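Local coordinates for protein putative peptidase (Bacteroides fragilis, PDB 5DYN) that is a cysteine protease of the clostripain family, this piece being its C-terminal part, and probably activates the B. fragilis toxin by cleavage, at residues Met10-Leu15 against Ala41-Asp46. Numbering follows the deposited sequence.
Sequences MDIADL and AYALRD
Ile12 and Ala43 bring the two backbones closest, their CA atoms 7.3 Å apart, where the first turn of helix 12-18 faces the last turn of helix 38-43. No hydrogen bond crosses between the segments, and the contact is purely apolar. The branch methyl of Ile12 does the touching: CG2, anti to the backbone N, meets Ala43 CB at 3.7 Å. Beside this pair, Leu15 CD2 lies 4.0 Å from Leu44 CD1. The two leucine side chains cross at about a right angle and meet through one methyl each. Leu44 is the first residue to leave the helical path. Just after it, Arg45 N and NH1 grip Tyr42 O from opposite faces of the carbonyl plane, NH1 at 2.8 Å. NH1 also lies above the Tyr42 ring near its rim, with Tyr42 CZ over the guanidinium centre. Arg45 NE forms a salt bridge with Glu120. The contact packs two helix ends together against the mixed sheet of the clostripain-family (clan CD) domain. Leu15 and Leu44 both touch Phe30 of strand 25-31, and Leu44 also touches Leu28. Met35 packs on Ile12. Ile12 and Leu15 also meet Gly121 and Met95 of the other chain of the assembly.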
ATOM      1  N   MET B  10     -12.818  -2.656   3.481  1.00 32.15           N
ATOM      2  CA  MET B  10     -13.109  -1.859   2.298  1.00 32.55           C
ATOM      3  C   MET B  10     -12.540  -2.487   1.033  1.00 29.54           C
ATOM      4  O   MET B  10     -11.328  -2.653   0.896  1.00 29.58           O
ATOM      5  CB  MET B  10     -12.571  -0.434   2.460  1.00 35.19           C
ATOM      6  CG  MET B  10     -12.941   0.500   1.308  1.00 37.77           C
ATOM      7  SD  MET B  10     -12.567   2.234   1.640  1.00 38.56           S
ATOM      8  CE  MET B  10     -10.934   2.074   2.353  1.00 42.89           C
ATOM      9  N   ASP B  11     -13.428  -2.845   0.111  1.00 34.79           N
ATOM     10  CA  ASP B  11     -12.996  -3.347  -1.182  0.50 33.45           C
ATOM     11  C   ASP B  11     -12.268  -2.237  -1.933  1.00 32.62           C
ATOM     12  O   ASP B  11     -12.545  -1.054  -1.737  1.00 36.93           O
ATOM     13  CB  ASP B  11     -14.183  -3.877  -1.987  0.50 32.66           C
ATOM     14  CG  ASP B  11     -14.665  -5.234  -1.491  0.50 37.56           C
ATOM     15  OD1 ASP B  11     -13.815  -6.069  -1.116  0.50 38.60           O
ATOM     16  OD2 ASP B  11     -15.892  -5.467  -1.474  0.50 37.24           O
ATOM     17  N   ILE B  12     -11.318  -2.624  -2.774  1.00 32.11           N
ATOM     18  CA  ILE B  12     -10.515  -1.654  -3.510  1.00 34.55           C
ATOM     19  C   ILE B  12     -11.382  -0.768  -4.406  1.00 34.63           C
ATOM     20  O   ILE B  12     -11.112   0.424  -4.553  1.00 38.08           O
ATOM     21  CB  ILE B  12      -9.434  -2.355  -4.357  1.00 34.72           C
ATOM     22  CG1 ILE B  12      -8.490  -3.135  -3.446  1.00 31.61           C
ATOM     23  CG2 ILE B  12      -8.639  -1.347  -5.165  1.00 32.06           C
ATOM     24  CD1 ILE B  12      -7.880  -2.286  -2.355  1.00 29.97           C
ATOM     25  N   ALA B  13     -12.433  -1.346  -4.984  1.00 31.58           N
ATOM     26  CA  ALA B  13     -13.356  -0.589  -5.826  1.00 36.05           C
ATOM     27  C   ALA B  13     -14.027   0.522  -5.027  1.00 32.42           C
ATOM     28  O   ALA B  13     -14.137   1.656  -5.493  1.00 32.82           O
ATOM     29  CB  ALA B  13     -14.403  -1.510  -6.439  1.00 28.16           C
ATOM     30  N   ASP B  14     -14.469   0.186  -3.819  1.00 33.11           N
ATOM     31  CA  ASP B  14     -15.066   1.164  -2.916  1.00 29.01           C
ATOM     32  C   ASP B  14     -14.052   2.220  -2.481  1.00 36.22           C
ATOM     33  O   ASP B  14     -14.397   3.396  -2.348  1.00 34.43           O
ATOM     34  CB  ASP B  14     -15.652   0.467  -1.689  1.00 32.98           C
ATOM     35  CG  ASP B  14     -16.732  -0.527  -2.049  1.00 33.41           C
ATOM     36  OD1 ASP B  14     -17.402  -0.320  -3.080  1.00 39.21           O
ATOM     37  OD2 ASP B  14     -16.905  -1.516  -1.307  1.00 51.73           O
ATOM     38  N   LEU B  15     -12.809   1.799  -2.257  1.00 31.73           N
ATOM     39  CA  LEU B  15     -11.743   2.733  -1.902  1.00 36.79           C
ATOM     40  C   LEU B  15     -11.518   3.736  -3.028  1.00 34.22           C
ATOM     41  O   LEU B  15     -11.415   4.940  -2.785  1.00 30.93           O
ATOM     42  CB  LEU B  15     -10.443   1.986  -1.590  1.00 31.63           C
ATOM     43  CG  LEU B  15      -9.172   2.827  -1.424  1.00 31.89           C
ATOM     44  CD1 LEU B  15      -9.346   3.907  -0.360  1.00 34.43           C
ATOM     45  CD2 LEU B  15      -7.982   1.938  -1.087  1.00 33.39           C
ATOM     46  N   ALA B  41      -2.401  -0.853  -7.640  1.00 32.80           N
ATOM     47  CA  ALA B  41      -1.771   0.244  -8.362  1.00 33.19           C
ATOM     48  C   ALA B  41      -2.610   0.665  -9.561  1.00 31.86           C
ATOM     49  O   ALA B  41      -2.835   1.855  -9.781  1.00 35.68           O
ATOM     50  CB  ALA B  41      -0.372  -0.147  -8.809  1.00 29.39           C
ATOM     51  N   TYR B  42      -3.083  -0.309 -10.332  1.00 28.91           N
ATOM     52  CA  TYR B  42      -3.875   0.007 -11.513  1.00 32.11           C
ATOM     53  C   TYR B  42      -5.232   0.579 -11.123  1.00 31.97           C
ATOM     54  O   TYR B  42      -5.695   1.543 -11.725  1.00 35.20           O
ATOM     55  CB  TYR B  42      -4.068  -1.223 -12.406  1.00 31.59           C
ATOM     56  CG  TYR B  42      -4.766  -0.890 -13.709  1.00 35.46           C
ATOM     57  CD1 TYR B  42      -4.047  -0.447 -14.811  1.00 37.28           C
ATOM     58  CD2 TYR B  42      -6.146  -0.996 -13.830  1.00 31.66           C
ATOM     59  CE1 TYR B  42      -4.682  -0.128 -16.000  1.00 33.86           C
ATOM     60  CE2 TYR B  42      -6.789  -0.677 -15.012  1.00 38.54           C
ATOM     61  CZ  TYR B  42      -6.053  -0.243 -16.094  1.00 41.59           C
ATOM     62  OH  TYR B  42      -6.692   0.073 -17.273  1.00 48.68           O
ATOM     63  N   ALA B  43      -5.870  -0.017 -10.123  1.00 31.74           N
ATOM     64  CA  ALA B  43      -7.193   0.431  -9.702  1.00 33.43           C
ATOM     65  C   ALA B  43      -7.166   1.870  -9.181  1.00 38.86           C
ATOM     66  O   ALA B  43      -8.165   2.584  -9.271  1.00 39.79           O
ATOM     67  CB  ALA B  43      -7.758  -0.502  -8.643  1.00 22.91           C
ATOM     68  N   LEU B  44      -6.023   2.294  -8.648  1.00 32.82           N
ATOM     69  CA  LEU B  44      -5.910   3.622  -8.052  1.00 36.15           C
ATOM     70  C   LEU B  44      -4.994   4.545  -8.850  1.00 37.97           C
ATOM     71  O   LEU B  44      -4.529   5.560  -8.329  1.00 40.31           O
ATOM     72  CB  LEU B  44      -5.398   3.521  -6.611  1.00 33.27           C
ATOM     73  CG  LEU B  44      -6.233   2.703  -5.620  1.00 35.37           C
ATOM     74  CD1 LEU B  44      -5.636   2.776  -4.222  1.00 30.94           C
ATOM     75  CD2 LEU B  44      -7.679   3.169  -5.615  1.00 31.55           C
ATOM     76  N   ARG B  45      -4.741   4.200 -10.110  1.00 32.00           N
ATOM     77  CA  ARG B  45      -3.798   4.955 -10.932  1.00 37.27           C
ATOM     78  C   ARG B  45      -4.261   6.395 -11.168  1.00 35.83           C
ATOM     79  O   ARG B  45      -3.447   7.284 -11.421  1.00 39.00           O
ATOM     80  CB  ARG B  45      -3.576   4.249 -12.275  1.00 34.01           C
ATOM     81  CG  ARG B  45      -4.775   4.304 -13.209  1.00 36.86           C
ATOM     82  CD  ARG B  45      -4.670   3.279 -14.322  1.00 35.36           C
ATOM     83  NE  ARG B  45      -5.790   3.367 -15.254  1.00 30.83           N
ATOM     84  CZ  ARG B  45      -7.006   2.891 -15.009  1.00 36.42           C
ATOM     85  NH1 ARG B  45      -7.269   2.291 -13.856  1.00 30.45           N
ATOM     86  NH2 ARG B  45      -7.963   3.015 -15.918  1.00 35.00           N
ATOM     87  N   ASP B  46      -5.568   6.619 -11.072  1.00 33.51           N
ATOM     88  CA  ASP B  46      -6.148   7.930 -11.343  1.00 36.65           C
ATOM     89  C   ASP B  46      -6.308   8.767 -10.078  1.00 42.86           C
ATOM     90  O   ASP B  46      -6.827   9.881 -10.128  1.00 44.16           O
ATOM     91  CB  ASP B  46      -7.506   7.772 -12.031  1.00 37.60           C
ATOM     92  CG  ASP B  46      -8.478   6.933 -11.220  1.00 49.81           C
ATOM     93  OD1 ASP B  46      -8.044   5.928 -10.617  1.00 50.55           O
ATOM     94  OD2 ASP B  46      -9.679   7.276 -11.185  1.00 55.19           O
TER